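Agarase (Microbulbifer thermotolerans, PDB 3WZ1) hydrolyses internal beta-1,4-galactosidic linkages of agarose through its family 16 catalytic domain, releasing mainly neoagarotetraose. Local coordinates at residues A[106-112]-A[182-187]. Residues are numbered along the deposited sequence; the frame is centred on the assembly and turned at random.
Sequences ARAKLSN and WRDAFH
F186 fits closely between R107 and K109, at the solvent side of the contact. CB of K109 sits 3.7 Å from the centroid of the F186 ring and 5° off its normal, a CH-pi contact over the face. K109 CG lies anti to the backbone N (chi1 -173°), and the extended chain runs on until CE comes 3.2 Å from O of R183. CB of F186 rests 3.6 Å from CZ of R107, over one guanidinium face; D267 holds R107 NH1 in a salt bridge. Two waters edge this cluster, bridging F186 O to R107 NE (weakly at F186) and NH2. The backbones are joined by an antiparallel hydrogen-bonded pair, A108 N to H187 O at 2.9 Å and H187 N to A108 O at 3.0 Å, both N-H...O angles above 160°. This pair starts the alignment of strands 102-109 and 187-195 in the GH16 beta-jelly roll. Past it the chains stay close, but waters replace direct backbone bonds: one links A108 O, L110 N and W182 O, another L110 O and R183 O. On the buried side, formed by A108, L110 and W182, L110 CD1 meets W182 CB at 3.9 Å. At the partly exposed end R183 CD packs on N112 CG, while N112 OD1 accepts from D139 N, R183 NH1 donates to G137 O and R183 NE makes a weak salt-bridge bond to D184 OD1.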
ATOM      1  N   ALA A 106       6.276   3.074  -3.716  1.00  8.56           N
ATOM      2  CA  ALA A 106       6.656   3.526  -2.383  1.00  8.43           C
ATOM      3  C   ALA A 106       7.994   2.939  -1.999  1.00  8.45           C
ATOM      4  O   ALA A 106       8.307   1.818  -2.373  1.00  8.86           O
ATOM      5  CB  ALA A 106       5.641   3.106  -1.345  1.00  8.48           C
ATOM      6  N   ARG A 107       8.763   3.708  -1.229  1.00  8.25           N
ATOM      7  CA  ARG A 107       9.940   3.178  -0.558  1.00  8.14           C
ATOM      8  C   ARG A 107       9.621   3.166   0.926  1.00  7.97           C
ATOM      9  O   ARG A 107       9.289   4.204   1.510  1.00  7.68           O
ATOM     10  CB  ARG A 107      11.183   4.028  -0.845  1.00  8.24           C
ATOM     11  CG  ARG A 107      12.436   3.546  -0.108  1.00  8.82           C
ATOM     12  CD  ARG A 107      13.685   4.308  -0.503  1.00  9.44           C
ATOM     13  NE  ARG A 107      14.863   3.598   0.006  1.00  9.96           N
ATOM     14  CZ  ARG A 107      15.608   3.976   1.048  1.00 10.36           C
ATOM     15  NH1 ARG A 107      15.359   5.082   1.731  1.00 10.96           N
ATOM     16  NH2 ARG A 107      16.639   3.232   1.402  1.00 11.29           N
ATOM     17  N   ALA A 108       9.657   1.977   1.514  1.00  8.14           N
ATOM     18  CA  ALA A 108       9.056   1.789   2.849  1.00  8.46           C
ATOM     19  C   ALA A 108       9.678   0.655   3.621  1.00  8.88           C
ATOM     20  O   ALA A 108      10.288  -0.236   3.034  1.00  8.82           O
ATOM     21  CB  ALA A 108       7.556   1.564   2.732  1.00  8.98           C
ATOM     22  N   LYS A 109       9.530   0.730   4.949  1.00  9.33           N
ATOM     23  CA  LYS A 109      10.013  -0.300   5.880  1.00  9.80           C
ATOM     24  C   LYS A 109       8.812  -0.796   6.653  1.00  9.27           C
ATOM     25  O   LYS A 109       8.249  -0.059   7.458  1.00  8.64           O
ATOM     26  CB  LYS A 109      11.067   0.282   6.822  1.00 11.23           C
ATOM     27  CG  LYS A 109      11.748  -0.761   7.706  1.00 12.63           C
ATOM     28  CD  LYS A 109      12.855  -0.119   8.510  1.00 15.03           C
ATOM     29  CE  LYS A 109      13.518  -1.112   9.452  1.00 17.21           C
ATOM     30  NZ  LYS A 109      14.320  -0.358  10.454  1.00 20.75           N
ATOM     31  N   LEU A 110       8.426  -2.038   6.404  1.00  8.79           N
ATOM     32  CA  LEU A 110       7.274  -2.648   7.080  1.00  8.77           C
ATOM     33  C   LEU A 110       7.419  -2.578   8.593  1.00  8.66           C
ATOM     34  O   LEU A 110       8.528  -2.672   9.125  1.00  8.69           O
ATOM     35  CB  LEU A 110       7.137  -4.125   6.736  1.00  8.84           C
ATOM     36  CG  LEU A 110       7.263  -4.558   5.277  1.00  9.00           C
ATOM     37  CD1 LEU A 110       7.016  -6.054   5.148  1.00  8.85           C
ATOM     38  CD2 LEU A 110       6.345  -3.750   4.366  1.00  8.63           C
ATOM     39  N   SER A 111       6.301  -2.469   9.293  1.00  8.55           N
ATOM     40  CA  SER A 111       6.335  -2.659  10.723  1.00  8.56           C
ATOM     41  C   SER A 111       6.637  -4.122  11.057  1.00  8.75           C
ATOM     42  O   SER A 111       6.297  -5.034  10.300  1.00  8.74           O
ATOM     43  CB  SER A 111       5.004  -2.265  11.350  1.00  8.57           C
ATOM     44  OG  SER A 111       3.975  -3.156  10.934  1.00  9.01           O
ATOM     45  N   ASN A 112       7.252  -4.332  12.230  1.00  9.20           N
ATOM     46  CA  ASN A 112       7.568  -5.666  12.692  1.00  9.98           C
ATOM     47  C   ASN A 112       6.399  -6.177  13.515  1.00 10.02           C
ATOM     48  O   ASN A 112       6.477  -6.341  14.728  1.00 10.13           O
ATOM     49  CB  ASN A 112       8.861  -5.611  13.492  1.00 10.50           C
ATOM     50  CG  ASN A 112       9.352  -6.968  13.928  1.00 11.12           C
ATOM     51  OD1 ASN A 112       8.752  -8.005  13.669  1.00 11.71           O
ATOM     52  ND2 ASN A 112      10.503  -6.945  14.620  1.00 12.86           N
ATOM     53  N   TRP A 182      11.718  -8.500   4.498  1.00 11.17           N
ATOM     54  CA  TRP A 182      11.459  -7.165   3.979  1.00 11.28           C
ATOM     55  C   TRP A 182      11.417  -6.109   5.087  1.00 11.32           C
ATOM     56  O   TRP A 182      11.859  -4.987   4.879  1.00 11.29           O
ATOM     57  CB  TRP A 182      10.172  -7.162   3.135  1.00 11.05           C
ATOM     58  CG  TRP A 182      10.244  -8.198   2.048  1.00 11.11           C
ATOM     59  CD1 TRP A 182       9.689  -9.424   2.057  1.00 11.41           C
ATOM     60  CD2 TRP A 182      11.012  -8.113   0.838  1.00 11.32           C
ATOM     61  NE1 TRP A 182      10.022 -10.114   0.915  1.00 11.21           N
ATOM     62  CE2 TRP A 182      10.850  -9.332   0.155  1.00 10.97           C
ATOM     63  CE3 TRP A 182      11.824  -7.124   0.274  1.00 11.40           C
ATOM     64  CZ2 TRP A 182      11.463  -9.588  -1.075  1.00 11.30           C
ATOM     65  CZ3 TRP A 182      12.413  -7.366  -0.940  1.00 11.44           C
ATOM     66  CH2 TRP A 182      12.250  -8.593  -1.600  1.00 11.39           C
ATOM     67  N   ARG A 183      10.929  -6.486   6.269  1.00 11.53           N
ATOM     68  CA  ARG A 183      10.889  -5.576   7.423  1.00 12.57           C
ATOM     69  C   ARG A 183      12.251  -5.015   7.875  1.00 12.35           C
ATOM     70  O   ARG A 183      12.304  -3.996   8.584  1.00 12.23           O
ATOM     71  CB  ARG A 183      10.229  -6.260   8.633  1.00 13.55           C
ATOM     72  CG  ARG A 183      11.030  -7.485   9.080  1.00 15.39           C
ATOM     73  CD  ARG A 183      11.101  -7.704  10.565  1.00 16.88           C
ATOM     74  NE  ARG A 183      12.084  -8.775  10.794  1.00 17.16           N
ATOM     75  CZ  ARG A 183      11.844 -10.086  10.752  1.00 15.64           C
ATOM     76  NH1 ARG A 183      10.650 -10.573  10.498  1.00 14.65           N
ATOM     77  NH2 ARG A 183      12.847 -10.937  10.987  1.00 16.28           N
ATOM     78  N   ASP A 184      13.350  -5.652   7.471  1.00 12.23           N
ATOM     79  CA  ASP A 184      14.656  -5.251   7.982  1.00 12.94           C
ATOM     80  C   ASP A 184      15.268  -3.998   7.361  1.00 12.93           C
ATOM     81  O   ASP A 184      16.285  -3.509   7.857  1.00 14.26           O
ATOM     82  CB  ASP A 184      15.654  -6.399   7.824  1.00 13.80           C
ATOM     83  CG  ASP A 184      15.401  -7.539   8.787  1.00 15.41           C
ATOM     84  OD1 ASP A 184      14.670  -7.353   9.771  1.00 16.86           O
ATOM     85  OD2 ASP A 184      15.966  -8.634   8.547  1.00 17.75           O
ATOM     86  N   ALA A 185      14.690  -3.485   6.278  1.00 11.32           N
ATOM     87  CA  ALA A 185      15.243  -2.332   5.582  1.00 10.63           C
ATOM     88  C   ALA A 185      14.173  -1.658   4.776  1.00 10.08           C
ATOM     89  O   ALA A 185      13.093  -2.217   4.589  1.00  9.92           O
ATOM     90  CB  ALA A 185      16.386  -2.754   4.655  1.00 10.83           C
ATOM     91  N   PHE A 186      14.464  -0.455   4.297  1.00  9.99           N
ATOM     92  CA  PHE A 186      13.608   0.170   3.291  1.00  9.89           C
ATOM     93  C   PHE A 186      13.757  -0.532   1.935  1.00 10.16           C
ATOM     94  O   PHE A 186      14.865  -0.807   1.491  1.00 11.29           O
ATOM     95  CB  PHE A 186      13.895   1.656   3.160  1.00  9.89           C
ATOM     96  CG  PHE A 186      13.402   2.449   4.319  1.00  9.79           C
ATOM     97  CD1 PHE A 186      14.152   2.540   5.477  1.00  9.70           C
ATOM     98  CD2 PHE A 186      12.176   3.075   4.271  1.00  9.77           C
ATOM     99  CE1 PHE A 186      13.690   3.271   6.558  1.00  9.55           C
ATOM    100  CE2 PHE A 186      11.703   3.802   5.350  1.00  9.77           C
ATOM    101  CZ  PHE A 186      12.463   3.889   6.502  1.00  9.91           C
ATOM    102  N   HIS A 187      12.631  -0.814   1.303  1.00  9.51           N
ATOM    103  CA  HIS A 187      12.612  -1.403  -0.042  1.00  9.75           C
ATOM    104  C   HIS A 187      11.661  -0.602  -0.880  1.00 10.23           C
ATOM    105  O   HIS A 187      10.749   0.054  -0.343  1.00  9.55           O
ATOM    106  CB  HIS A 187      12.126  -2.843   0.006  1.00  9.82           C
ATOM    107  CG  HIS A 187      13.106  -3.760   0.650  1.00 10.11           C
ATOM    108  ND1 HIS A 187      14.119  -4.375  -0.059  1.00 10.47           N
ATOM    109  CD2 HIS A 187      13.267  -4.128   1.944  1.00 10.33           C
ATOM    110  CE1 HIS A 187      14.853  -5.089   0.772  1.00 10.55           C
ATOM    111  NE2 HIS A 187      14.350  -4.971   1.990  1.00 10.46           N
TER
HETATM  112  O   HOH W   1      14.914   1.037  -0.910  1.00 16.33           O
HETATM  113  O   HOH W   2      17.498   0.609   0.972  1.00 28.27           O
HETATM  114  O   HOH W   3      10.075  -3.027   3.960  1.00  9.90           O
HETATM  115  O   HOH W   4      10.597  -3.284  10.906  1.00 19.54           O